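Local coordinates for protein aldehyde dehydrogenase (Anabaena variabilis, PDB 4H7N) that probably oxidises aldehydes to carboxylic acids with NAD+ as the hydride acceptor, at residues N12-K17 and P298-G303; T78-I83 and V259-Q264; E380-A385 and A408-A413. One frame throughout, in Å; residues are numbered along the deposited sequence.

Contact 1: residues N12-K17 and P298-G303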
ATOM      1  N   ASN A  12      -3.808  -0.520  37.257  1.00 26.88           N
ATOM      2  CA  ASN A  12      -4.266   0.850  37.304  1.00 27.43           C
ATOM      3  C   ASN A  12      -3.025   1.737  37.375  1.00 27.40           C
ATOM      4  O   ASN A  12      -2.188   1.588  38.273  1.00 28.05           O
ATOM      5  CB  ASN A  12      -5.115   1.035  38.552  1.00 29.61           C
ATOM      6  CG  ASN A  12      -5.653   2.438  38.716  1.00 30.26           C
ATOM      7  OD1 ASN A  12      -4.959   3.424  38.618  1.00 28.98           O
ATOM      8  ND2 ASN A  12      -6.906   2.498  39.101  1.00 32.67           N
ATOM      9  N   PRO A  13      -2.888   2.643  36.415  1.00 27.67           N
ATOM     10  CA  PRO A  13      -1.684   3.469  36.328  1.00 28.02           C
ATOM     11  C   PRO A  13      -1.540   4.537  37.437  1.00 28.12           C
ATOM     12  O   PRO A  13      -0.448   5.006  37.677  1.00 27.98           O
ATOM     13  CB  PRO A  13      -1.829   4.120  34.958  1.00 26.22           C
ATOM     14  CG  PRO A  13      -3.286   4.246  34.776  1.00 27.27           C
ATOM     15  CD  PRO A  13      -3.821   2.933  35.314  1.00 27.17           C
ATOM     16  N   ARG A  14      -2.628   4.911  38.100  1.00 30.26           N
ATOM     17  CA  ARG A  14      -2.553   5.855  39.220  1.00 31.57           C
ATOM     18  C   ARG A  14      -2.162   5.158  40.513  1.00 33.16           C
ATOM     19  O   ARG A  14      -1.342   5.669  41.280  1.00 36.48           O
ATOM     20  CB  ARG A  14      -3.876   6.597  39.430  1.00 33.35           C
ATOM     21  CG  ARG A  14      -4.226   7.529  38.303  1.00 33.28           C
ATOM     22  CD  ARG A  14      -5.400   8.473  38.614  1.00 34.66           C
ATOM     23  NE  ARG A  14      -5.047   9.295  39.717  1.00 34.17           N
ATOM     24  CZ  ARG A  14      -4.438  10.470  39.653  1.00 34.26           C
ATOM     25  NH1 ARG A  14      -4.183  11.098  38.516  1.00 33.33           N
ATOM     26  NH2 ARG A  14      -4.110  11.039  40.777  1.00 36.35           N
ATOM     27  N   THR A  15      -2.764   4.000  40.771  1.00 34.06           N
ATOM     28  CA  THR A  15      -2.587   3.309  42.029  1.00 35.07           C
ATOM     29  C   THR A  15      -1.585   2.182  41.998  1.00 36.09           C
ATOM     30  O   THR A  15      -1.110   1.773  43.031  1.00 37.21           O
ATOM     31  CB  THR A  15      -3.894   2.715  42.583  1.00 37.09           C
ATOM     32  OG1 THR A  15      -4.316   1.603  41.791  1.00 33.89           O
ATOM     33  CG2 THR A  15      -4.997   3.746  42.726  1.00 37.47           C
ATOM     34  N   GLY A  16      -1.271   1.654  40.826  1.00 34.37           N
ATOM     35  CA  GLY A  16      -0.343   0.564  40.765  1.00 35.11           C
ATOM     36  C   GLY A  16      -0.957  -0.778  41.119  1.00 36.73           C
ATOM     37  O   GLY A  16      -0.248  -1.793  41.115  1.00 36.83           O
ATOM     38  N   LYS A  17      -2.251  -0.810  41.425  1.00 37.33           N
ATOM     39  CA  LYS A  17      -2.906  -2.075  41.795  1.00 40.09           C
ATOM     40  C   LYS A  17      -3.670  -2.636  40.629  1.00 36.76           C
ATOM     41  O   LYS A  17      -4.043  -1.901  39.691  1.00 33.67           O
ATOM     42  CB  LYS A  17      -3.930  -1.874  42.898  1.00 45.04           C
ATOM     43  CG  LYS A  17      -3.388  -1.299  44.165  1.00 52.63           C
ATOM     44  CD  LYS A  17      -4.568  -1.031  45.103  1.00 60.36           C
ATOM     45  CE  LYS A  17      -4.241  -1.418  46.526  1.00 66.26           C
ATOM     46  NZ  LYS A  17      -3.083  -0.592  46.961  1.00 70.66           N
ATOM     47  N   PRO A 298      -2.244  14.732  44.154  1.00 40.04           N
ATOM     48  CA  PRO A 298      -2.849  13.427  44.464  1.00 40.30           C
ATOM     49  C   PRO A 298      -4.138  13.133  43.756  1.00 39.14           C
ATOM     50  O   PRO A 298      -4.466  11.995  43.648  1.00 39.76           O
ATOM     51  CB  PRO A 298      -3.114  13.518  45.987  1.00 42.10           C
ATOM     52  CG  PRO A 298      -3.192  14.982  46.269  1.00 43.41           C
ATOM     53  CD  PRO A 298      -2.187  15.610  45.353  1.00 42.25           C
ATOM     54  N   LEU A 299      -4.862  14.147  43.288  1.00 40.35           N
ATOM     55  CA  LEU A 299      -6.124  13.947  42.559  1.00 41.08           C
ATOM     56  C   LEU A 299      -5.982  14.302  41.088  1.00 39.78           C
ATOM     57  O   LEU A 299      -5.141  15.110  40.703  1.00 35.64           O
ATOM     58  CB  LEU A 299      -7.225  14.829  43.155  1.00 46.00           C
ATOM     59  CG  LEU A 299      -7.340  14.771  44.678  1.00 48.70           C
ATOM     60  CD1 LEU A 299      -8.365  15.783  45.127  1.00 50.73           C
ATOM     61  CD2 LEU A 299      -7.723  13.361  45.110  1.00 50.56           C
ATOM     62  N   VAL A 300      -6.853  13.721  40.274  1.00 43.37           N
ATOM     63  CA  VAL A 300      -6.812  13.918  38.826  1.00 43.72           C
ATOM     64  C   VAL A 300      -6.973  15.388  38.456  1.00 44.29           C
ATOM     65  O   VAL A 300      -6.421  15.844  37.471  1.00 40.60           O
ATOM     66  CB  VAL A 300      -7.890  13.075  38.085  1.00 48.98           C
ATOM     67  CG1 VAL A 300      -7.771  13.264  36.581  1.00 49.74           C
ATOM     68  CG2 VAL A 300      -7.692  11.600  38.352  1.00 52.00           C
ATOM     69  N   GLU A 301      -7.714  16.131  39.264  1.00 42.67           N
ATOM     70  CA  GLU A 301      -7.913  17.562  39.059  1.00 44.47           C
ATOM     71  C   GLU A 301      -6.682  18.403  39.407  1.00 42.65           C
ATOM     72  O   GLU A 301      -6.671  19.586  39.128  1.00 42.03           O
ATOM     73  CB  GLU A 301      -9.080  18.071  39.958  1.00 48.58           C
ATOM     74  CG  GLU A 301     -10.462  17.454  39.672  1.00 53.52           C
ATOM     75  CD  GLU A 301     -10.628  15.957  40.045  1.00 54.90           C
ATOM     76  OE1 GLU A 301      -9.975  15.437  41.012  1.00 46.93           O
ATOM     77  OE2 GLU A 301     -11.435  15.293  39.335  1.00 55.93           O
ATOM     78  N   ASP A 302      -5.681  17.860  40.086  1.00 40.80           N
ATOM     79  CA  ASP A 302      -4.615  18.721  40.606  1.00 40.64           C
ATOM     80  C   ASP A 302      -3.594  19.181  39.546  1.00 41.75           C
ATOM     81  O   ASP A 302      -2.641  19.881  39.882  1.00 42.77           O
ATOM     82  CB  ASP A 302      -3.884  18.028  41.767  1.00 41.74           C
ATOM     83  CG  ASP A 302      -4.770  17.852  42.986  1.00 43.42           C
ATOM     84  OD1 ASP A 302      -5.701  18.664  43.145  1.00 44.23           O
ATOM     85  OD2 ASP A 302      -4.564  16.902  43.782  1.00 46.33           O
ATOM     86  N   GLY A 303      -3.753  18.795  38.284  1.00 39.17           N
ATOM     87  CA  GLY A 303      -2.715  19.158  37.322  1.00 39.37           C
ATOM     88  C   GLY A 303      -2.895  18.562  35.951  1.00 38.11           C
ATOM     89  O   GLY A 303      -3.729  17.682  35.731  1.00 40.71           O
TER

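Contact 2: residues T78-I83 and V259-Q264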
ATOM      1  N   THR A  78      -6.111   5.855  31.822  1.00 23.46           N
ATOM      2  CA  THR A  78      -5.021   6.805  31.525  1.00 24.03           C
ATOM      3  C   THR A  78      -4.522   7.595  32.687  1.00 23.90           C
ATOM      4  O   THR A  78      -3.430   8.148  32.641  1.00 23.87           O
ATOM      5  CB  THR A  78      -5.425   7.826  30.448  1.00 24.37           C
ATOM      6  OG1 THR A  78      -6.531   8.654  30.875  1.00 24.13           O
ATOM      7  CG2 THR A  78      -5.807   7.109  29.119  1.00 26.38           C
ATOM      8  N   GLY A  79      -5.320   7.658  33.747  1.00 24.61           N
ATOM      9  CA  GLY A  79      -4.942   8.434  34.909  1.00 25.33           C
ATOM     10  C   GLY A  79      -5.097   9.943  34.819  1.00 26.60           C
ATOM     11  O   GLY A  79      -4.584  10.677  35.670  1.00 25.09           O
ATOM     12  N   ARG A  80      -5.725  10.432  33.750  1.00 28.10           N
ATOM     13  CA  ARG A  80      -5.869  11.853  33.568  1.00 29.06           C
ATOM     14  C   ARG A  80      -7.239  12.217  33.039  1.00 28.00           C
ATOM     15  O   ARG A  80      -7.899  11.398  32.386  1.00 26.48           O
ATOM     16  CB  ARG A  80      -4.734  12.447  32.668  1.00 29.73           C
ATOM     17  CG  ARG A  80      -4.295  11.651  31.435  1.00 28.06           C
ATOM     18  CD  ARG A  80      -5.342  11.529  30.353  1.00 28.46           C
ATOM     19  NE  ARG A  80      -4.751  10.966  29.129  1.00 26.65           N
ATOM     20  CZ  ARG A  80      -5.416  10.477  28.092  1.00 26.23           C
ATOM     21  NH1 ARG A  80      -4.722  10.057  27.032  1.00 25.69           N
ATOM     22  NH2 ARG A  80      -6.755  10.420  28.056  1.00 26.10           N
ATOM     23  N   LEU A  81      -7.636  13.459  33.319  1.00 29.09           N
ATOM     24  CA  LEU A  81      -8.945  13.970  32.919  1.00 30.44           C
ATOM     25  C   LEU A  81      -8.949  14.879  31.687  1.00 31.64           C
ATOM     26  O   LEU A  81      -9.673  14.603  30.744  1.00 29.51           O
ATOM     27  CB  LEU A  81      -9.616  14.696  34.099  1.00 32.42           C
ATOM     28  CG  LEU A  81     -11.034  15.234  33.872  1.00 33.94           C
ATOM     29  CD1 LEU A  81     -11.987  14.176  33.334  1.00 33.24           C
ATOM     30  CD2 LEU A  81     -11.589  15.832  35.177  1.00 36.17           C
ATOM     31  N   SER A  82      -8.208  15.984  31.682  1.00 34.43           N
ATOM     32  CA  SER A  82      -8.433  16.977  30.632  1.00 35.25           C
ATOM     33  C   SER A  82      -8.093  16.413  29.252  1.00 33.38           C
ATOM     34  O   SER A  82      -8.847  16.629  28.288  1.00 30.11           O
ATOM     35  CB  SER A  82      -7.729  18.291  30.940  1.00 40.54           C
ATOM     36  OG  SER A  82      -6.341  18.074  31.050  1.00 43.24           O
ATOM     37  N   ILE A  83      -7.046  15.605  29.143  1.00 31.01           N
ATOM     38  CA  ILE A  83      -6.753  14.937  27.858  1.00 30.43           C
ATOM     39  C   ILE A  83      -7.788  13.836  27.579  1.00 29.45           C
ATOM     40  O   ILE A  83      -8.088  13.538  26.428  1.00 28.71           O
ATOM     41  CB  ILE A  83      -5.297  14.395  27.770  1.00 31.83           C
ATOM     42  CG1 ILE A  83      -4.243  15.499  27.947  1.00 33.00           C
ATOM     43  CG2 ILE A  83      -5.035  13.670  26.482  1.00 31.39           C
ATOM     44  CD1 ILE A  83      -4.621  16.880  27.443  1.00 37.02           C
ATOM     45  N   VAL A 259       5.326  17.528  26.090  1.00 25.04           N
ATOM     46  CA  VAL A 259       4.849  16.967  27.329  1.00 26.02           C
ATOM     47  C   VAL A 259       3.353  16.705  27.430  1.00 25.09           C
ATOM     48  O   VAL A 259       2.913  16.120  28.416  1.00 25.97           O
ATOM     49  CB  VAL A 259       5.357  17.753  28.561  1.00 28.11           C
ATOM     50  CG1 VAL A 259       6.849  18.003  28.442  1.00 28.65           C
ATOM     51  CG2 VAL A 259       4.578  19.038  28.742  1.00 29.26           C
ATOM     52  N   VAL A 260       2.566  17.082  26.422  1.00 25.35           N
ATOM     53  CA  VAL A 260       1.160  16.746  26.412  1.00 27.24           C
ATOM     54  C   VAL A 260       1.077  15.221  26.458  1.00 25.17           C
ATOM     55  O   VAL A 260       1.903  14.522  25.893  1.00 24.95           O
ATOM     56  CB  VAL A 260       0.394  17.359  25.204  1.00 29.32           C
ATOM     57  CG1 VAL A 260       0.880  16.761  23.899  1.00 30.47           C
ATOM     58  CG2 VAL A 260      -1.095  17.156  25.375  1.00 31.20           C
ATOM     59  N   ASN A 261       0.137  14.735  27.246  1.00 25.54           N
ATOM     60  CA  ASN A 261      -0.028  13.319  27.551  1.00 25.58           C
ATOM     61  C   ASN A 261       1.231  12.763  28.211  1.00 24.06           C
ATOM     62  O   ASN A 261       1.573  11.597  28.037  1.00 22.84           O
ATOM     63  CB  ASN A 261      -0.371  12.505  26.283  1.00 25.59           C
ATOM     64  CG  ASN A 261      -1.176  11.234  26.608  1.00 26.32           C
ATOM     65  OD1 ASN A 261      -2.045  11.254  27.463  1.00 26.53           O
ATOM     66  ND2 ASN A 261      -0.845  10.137  25.967  1.00 26.72           N
ATOM     67  N   THR A 262       1.947  13.608  28.938  1.00 25.97           N
ATOM     68  CA  THR A 262       3.226  13.213  29.599  1.00 25.80           C
ATOM     69  C   THR A 262       4.251  12.701  28.557  1.00 24.53           C
ATOM     70  O   THR A 262       5.136  11.884  28.859  1.00 22.74           O
ATOM     71  CB  THR A 262       2.997  12.176  30.701  1.00 27.43           C
ATOM     72  OG1 THR A 262       1.894  12.583  31.529  1.00 28.24           O
ATOM     73  CG2 THR A 262       4.203  12.057  31.616  1.00 29.28           C
ATOM     74  N   GLY A 263       4.118  13.195  27.335  1.00 25.41           N
ATOM     75  CA  GLY A 263       5.062  12.816  26.278  1.00 24.32           C
ATOM     76  C   GLY A 263       4.840  11.453  25.663  1.00 23.28           C
ATOM     77  O   GLY A 263       5.640  11.021  24.839  1.00 23.01           O
ATOM     78  N   GLN A 264       3.723  10.815  26.006  1.00 23.11           N
ATOM     79  CA  GLN A 264       3.400   9.458  25.580  1.00 23.48           C
ATOM     80  C   GLN A 264       2.622   9.543  24.270  1.00 23.99           C
ATOM     81  O   GLN A 264       1.403   9.431  24.243  1.00 21.03           O
ATOM     82  CB  GLN A 264       2.577   8.731  26.671  1.00 23.85           C
ATOM     83  CG  GLN A 264       3.328   8.648  27.988  1.00 25.41           C
ATOM     84  CD  GLN A 264       2.457   8.204  29.141  1.00 27.06           C
ATOM     85  OE1 GLN A 264       2.645   7.109  29.681  1.00 26.04           O
ATOM     86  NE2 GLN A 264       1.491   9.063  29.544  1.00 28.53           N
TER

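Contact 3: residues E380-A385 and A408-A413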
ATOM      1  N   GLU A 380      23.964  22.094   9.796  1.00 36.30           N
ATOM      2  CA  GLU A 380      24.059  21.184  10.930  1.00 35.24           C
ATOM      3  C   GLU A 380      22.691  20.834  11.577  1.00 32.29           C
ATOM      4  O   GLU A 380      22.449  19.686  11.960  1.00 31.54           O
ATOM      5  CB  GLU A 380      25.001  21.759  11.977  1.00 37.21           C
ATOM      6  CG  GLU A 380      25.212  20.867  13.206  1.00 40.92           C
ATOM      7  CD  GLU A 380      25.958  19.541  12.919  1.00 46.52           C
ATOM      8  OE1 GLU A 380      26.257  19.254  11.735  1.00 49.67           O
ATOM      9  OE2 GLU A 380      26.260  18.782  13.877  1.00 47.75           O
ATOM     10  N   ALA A 381      21.827  21.825  11.711  1.00 31.71           N
ATOM     11  CA  ALA A 381      20.459  21.587  12.217  1.00 30.26           C
ATOM     12  C   ALA A 381      19.719  20.542  11.393  1.00 29.67           C
ATOM     13  O   ALA A 381      19.107  19.637  11.944  1.00 28.19           O
ATOM     14  CB  ALA A 381      19.684  22.896  12.254  1.00 30.67           C
ATOM     15  N   VAL A 382      19.775  20.667  10.059  1.00 30.31           N
ATOM     16  CA  VAL A 382      19.167  19.700   9.153  1.00 29.32           C
ATOM     17  C   VAL A 382      19.829  18.305   9.299  1.00 30.15           C
ATOM     18  O   VAL A 382      19.119  17.296   9.368  1.00 28.72           O
ATOM     19  CB  VAL A 382      19.265  20.183   7.686  1.00 30.61           C
ATOM     20  CG1 VAL A 382      18.945  19.078   6.683  1.00 29.63           C
ATOM     21  CG2 VAL A 382      18.302  21.371   7.492  1.00 31.83           C
ATOM     22  N   TYR A 383      21.149  18.259   9.348  1.00 31.33           N
ATOM     23  CA  TYR A 383      21.859  16.989   9.547  1.00 33.24           C
ATOM     24  C   TYR A 383      21.413  16.304  10.846  1.00 32.40           C
ATOM     25  O   TYR A 383      21.106  15.117  10.857  1.00 31.43           O
ATOM     26  CB  TYR A 383      23.374  17.210   9.614  1.00 37.16           C
ATOM     27  CG  TYR A 383      24.080  15.942  10.021  1.00 40.26           C
ATOM     28  CD1 TYR A 383      24.211  14.888   9.112  1.00 42.48           C
ATOM     29  CD2 TYR A 383      24.522  15.746  11.328  1.00 41.43           C
ATOM     30  CE1 TYR A 383      24.810  13.702   9.483  1.00 44.57           C
ATOM     31  CE2 TYR A 383      25.126  14.555  11.702  1.00 44.27           C
ATOM     32  CZ  TYR A 383      25.256  13.552  10.764  1.00 45.29           C
ATOM     33  OH  TYR A 383      25.836  12.377  11.084  1.00 50.84           O
ATOM     34  N   LEU A 384      21.388  17.051  11.946  1.00 31.48           N
ATOM     35  CA  LEU A 384      20.950  16.463  13.227  1.00 31.09           C
ATOM     36  C   LEU A 384      19.480  16.022  13.207  1.00 28.17           C
ATOM     37  O   LEU A 384      19.177  14.938  13.639  1.00 28.07           O
ATOM     38  CB  LEU A 384      21.207  17.423  14.394  1.00 33.16           C
ATOM     39  CG  LEU A 384      22.696  17.759  14.639  1.00 35.33           C
ATOM     40  CD1 LEU A 384      22.816  19.046  15.454  1.00 36.55           C
ATOM     41  CD2 LEU A 384      23.422  16.616  15.327  1.00 36.90           C
ATOM     42  N   ALA A 385      18.586  16.829  12.645  1.00 27.81           N
ATOM     43  CA  ALA A 385      17.170  16.489  12.617  1.00 28.40           C
ATOM     44  C   ALA A 385      16.952  15.219  11.818  1.00 28.86           C
ATOM     45  O   ALA A 385      16.042  14.432  12.130  1.00 27.16           O
ATOM     46  CB  ALA A 385      16.343  17.610  12.004  1.00 27.42           C
ATOM     47  N   ALA A 408      12.310  23.130   6.352  1.00 28.53           N
ATOM     48  CA  ALA A 408      11.358  22.032   6.419  1.00 27.50           C
ATOM     49  C   ALA A 408      11.377  21.106   5.195  1.00 27.51           C
ATOM     50  O   ALA A 408      11.299  19.884   5.344  1.00 27.03           O
ATOM     51  CB  ALA A 408       9.962  22.569   6.612  1.00 28.46           C
ATOM     52  N   ARG A 409      11.500  21.682   4.007  1.00 28.52           N
ATOM     53  CA  ARG A 409      11.591  20.887   2.800  1.00 31.09           C
ATOM     54  C   ARG A 409      12.816  19.962   2.760  1.00 31.15           C
ATOM     55  O   ARG A 409      12.828  19.040   1.976  1.00 32.09           O
ATOM     56  CB  ARG A 409      11.578  21.779   1.551  1.00 33.63           C
ATOM     57  CG  ARG A 409      10.234  22.476   1.349  1.00 37.73           C
ATOM     58  CD  ARG A 409      10.245  23.391   0.126  1.00 41.15           C
ATOM     59  NE  ARG A 409       9.090  24.298   0.150  1.00 43.85           N
ATOM     60  CZ  ARG A 409       9.147  25.635   0.200  1.00 47.06           C
ATOM     61  NH1 ARG A 409      10.322  26.307   0.244  1.00 46.21           N
ATOM     62  NH2 ARG A 409       7.998  26.321   0.195  1.00 49.11           N
ATOM     63  N   GLN A 410      13.802  20.169   3.635  1.00 32.48           N
ATOM     64  CA  GLN A 410      14.990  19.292   3.704  1.00 32.08           C
ATOM     65  C   GLN A 410      14.845  18.133   4.631  1.00 31.42           C
ATOM     66  O   GLN A 410      15.738  17.283   4.706  1.00 28.94           O
ATOM     67  CB  GLN A 410      16.207  20.101   4.117  1.00 33.00           C
ATOM     68  CG  GLN A 410      16.529  21.145   3.083  1.00 33.87           C
ATOM     69  CD  GLN A 410      17.715  21.990   3.468  1.00 35.73           C
ATOM     70  OE1 GLN A 410      18.817  21.477   3.662  1.00 39.11           O
ATOM     71  NE2 GLN A 410      17.504  23.281   3.597  1.00 34.30           N
ATOM     72  N   LEU A 411      13.716  18.069   5.347  1.00 29.23           N
ATOM     73  CA  LEU A 411      13.609  17.081   6.383  1.00 28.57           C
ATOM     74  C   LEU A 411      12.907  15.821   5.890  1.00 25.77           C
ATOM     75  O   LEU A 411      11.908  15.912   5.196  1.00 25.11           O
ATOM     76  CB  LEU A 411      12.846  17.670   7.570  1.00 28.08           C
ATOM     77  CG  LEU A 411      13.466  18.929   8.183  1.00 28.82           C
ATOM     78  CD1 LEU A 411      12.597  19.372   9.376  1.00 29.46           C
ATOM     79  CD2 LEU A 411      14.876  18.624   8.668  1.00 29.07           C
ATOM     80  N   ASN A 412      13.415  14.669   6.291  1.00 25.45           N
ATOM     81  CA  ASN A 412      12.844  13.381   5.964  1.00 25.19           C
ATOM     82  C   ASN A 412      11.685  12.976   6.911  1.00 24.40           C
ATOM     83  O   ASN A 412      11.778  12.011   7.633  1.00 26.02           O
ATOM     84  CB  ASN A 412      13.972  12.317   5.976  1.00 26.57           C
ATOM     85  CG  ASN A 412      15.102  12.646   5.004  1.00 29.36           C
ATOM     86  OD1 ASN A 412      14.880  13.190   3.922  1.00 29.92           O
ATOM     87  ND2 ASN A 412      16.321  12.360   5.411  1.00 28.87           N
ATOM     88  N   ALA A 413      10.566  13.683   6.840  1.00 25.56           N
ATOM     89  CA  ALA A 413       9.397  13.415   7.676  1.00 25.27           C
ATOM     90  C   ALA A 413       8.138  13.737   6.948  1.00 23.44           C
ATOM     91  O   ALA A 413       8.120  14.620   6.084  1.00 23.56           O
ATOM     92  CB  ALA A 413       9.466  14.223   8.972  1.00 25.36           C
TER

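Contact 1: residues N12-K17 and P298-G303
The two loops face each other at arm's length, with 9.1 Å between Arg14 CA and Val300 CA, and the long side chain of Arg14 spans the interval. Its chain bends at chi3 (62°), which sets the guanidinium beside Val300 CG2 and turns NH2 to Pro298 O. The CG2 methyl of Val300 lies on one face of this group, 3.5 Å from Arg14 NH1 and offset toward the rim of the plane; Arg14 CD, NE and CZ lie 3.7 to 3.9 Å from the same methyl, Val300 CG2. At the edge, Arg14 NH2 comes to 3.0 Å from Pro298 O. Arg14 NH1 also donates to Ala296 O and Gly79 O, outside both loops.

Each loop is braced from within. Asn12 OD1 accepts from Arg14 N (2.8 Å), forming an Asx turn, and again from Thr15 N (3.1 Å), the latter approaching from above the carbonyl plane. In the other loop a cis peptide precedes Pro298, and Asp302 OD2 takes a hydrogen bond from Leu299 N at 2.8 Å. The contact sits at the surface, joining the turn between strands 8-11 and 18-22 to the loop between helices 279-292 and 311-326, while Val300 also packs on Leu81, just before helix 82-106.

Contact 2: residues T78-I83 and V259-Q264
Arg80 and Ile83 carry the first segment's side of this contact, against Val260 and Asn261. Thr78 ends helix 67-78 and lays its CG2 over the centre of one face of the Arg80 guanidinium; Gly79 then turns the chain with positive phi. The Arg80 chain folds at chi2 (66°) and offers its NE and NH1 side to a single oxygen, Asn261 OD1. The bonds are 3.2 Å from Arg80 NE and 3.0 Å from Arg80 NH1 to that OD1, both rather bent, with the guanidinium and amide planes 59° apart. Arg80 NH2 makes a salt bridge to Glu87. Ile83, in the first turn of helix 82-106, sets CG2 over the opposite guanidinium face, so the group is sandwiched between two methyls. Its CD1 meets Val260 CG2 at 4.1 Å.

Asn261 is itself held in place: its ND2 donates to Gln264 O (2.9 Å) and to Asn137 O, while Gln264 NE2 returns a bond to Asn261 O (2.9 Å). A helix-to-helix turn is thus linked to the tight Asn-Thr-Gly-Gln turn between helix 247-259 and strand 269-275, which probably leads into the loop that carries the catalytic cysteine in this family.

Contact 3: residues E380-A385 and A408-A413
Helix 378-386, which connects strands 369-375 and 393-397 of the seven-stranded sheet, packs here against the turn that follows the next helix of the same α/β unit, 401-408. Val382 and Leu411 mark the nearest approach of the backbones, 6.7 Å between their CA atoms, and no hydrogen bond crosses between the two segments.

Val382 points at the turn and presents both methyls to Gln410, whose side chain crosses it at about a right angle. CG1 rests 3.9 Å from Gln410 CB, and CG2 lies 4.1 Å from Gln410 CD. Val382 CG1 and CG2 each lie 3.9 Å from the amide oxygen, Gln410 OE1. With CG anti to the carbonyl carbon (chi1 -64°) and the chain extended beyond it, Gln410 reaches along the helix flank; its NE2 is tied to Lys406 O. An alanine in place of Val382 is likely to leave the aliphatic part of Gln410 without its packing partner and to open a gap between helix and turn.

One helical turn on, Ala385 CB touches Leu411 CD2 at 3.8 Å, a small residue admitting the end of a large one. Leu411 also packs on Ala394, Val396 and Ile416 of strands 393-397 and 415-418, and Ala385 on Pro238 and Ile240 of strand 237-241. The type I turn from Ala408 to Leu411 is closed by Leu411 N to Ala408 O (3.0 Å). Asn386 bonds to the backbone at Gln410 and Asn412, fastening helix end to turn. The contact thus packs the helix of a β-α-β crossover between parallel strands against the turn leading to strand 415-418.

Contacts 1 and 2 are neighbours, their centres 11 Å apart, and contact 2 is nested along the chain inside the loop closed by contact 1. Both hold the 78-83 turn, contact 1 from the outer loops and contact 2 from the turn after helix 247-259. Each centres on an arginine, yet the one at the surface lies among backbone carbonyls, whereas the more enclosed one is gripped by an amide and a carboxylate between methyls. Contact 3 is separate, its nearest atoms about 17 Å from contact 2 and about 30 Å from contact 1. Partly buried like contact 2, it has no hydrogen bond across it and rests mainly on apolar packing beside the seven-stranded sheet.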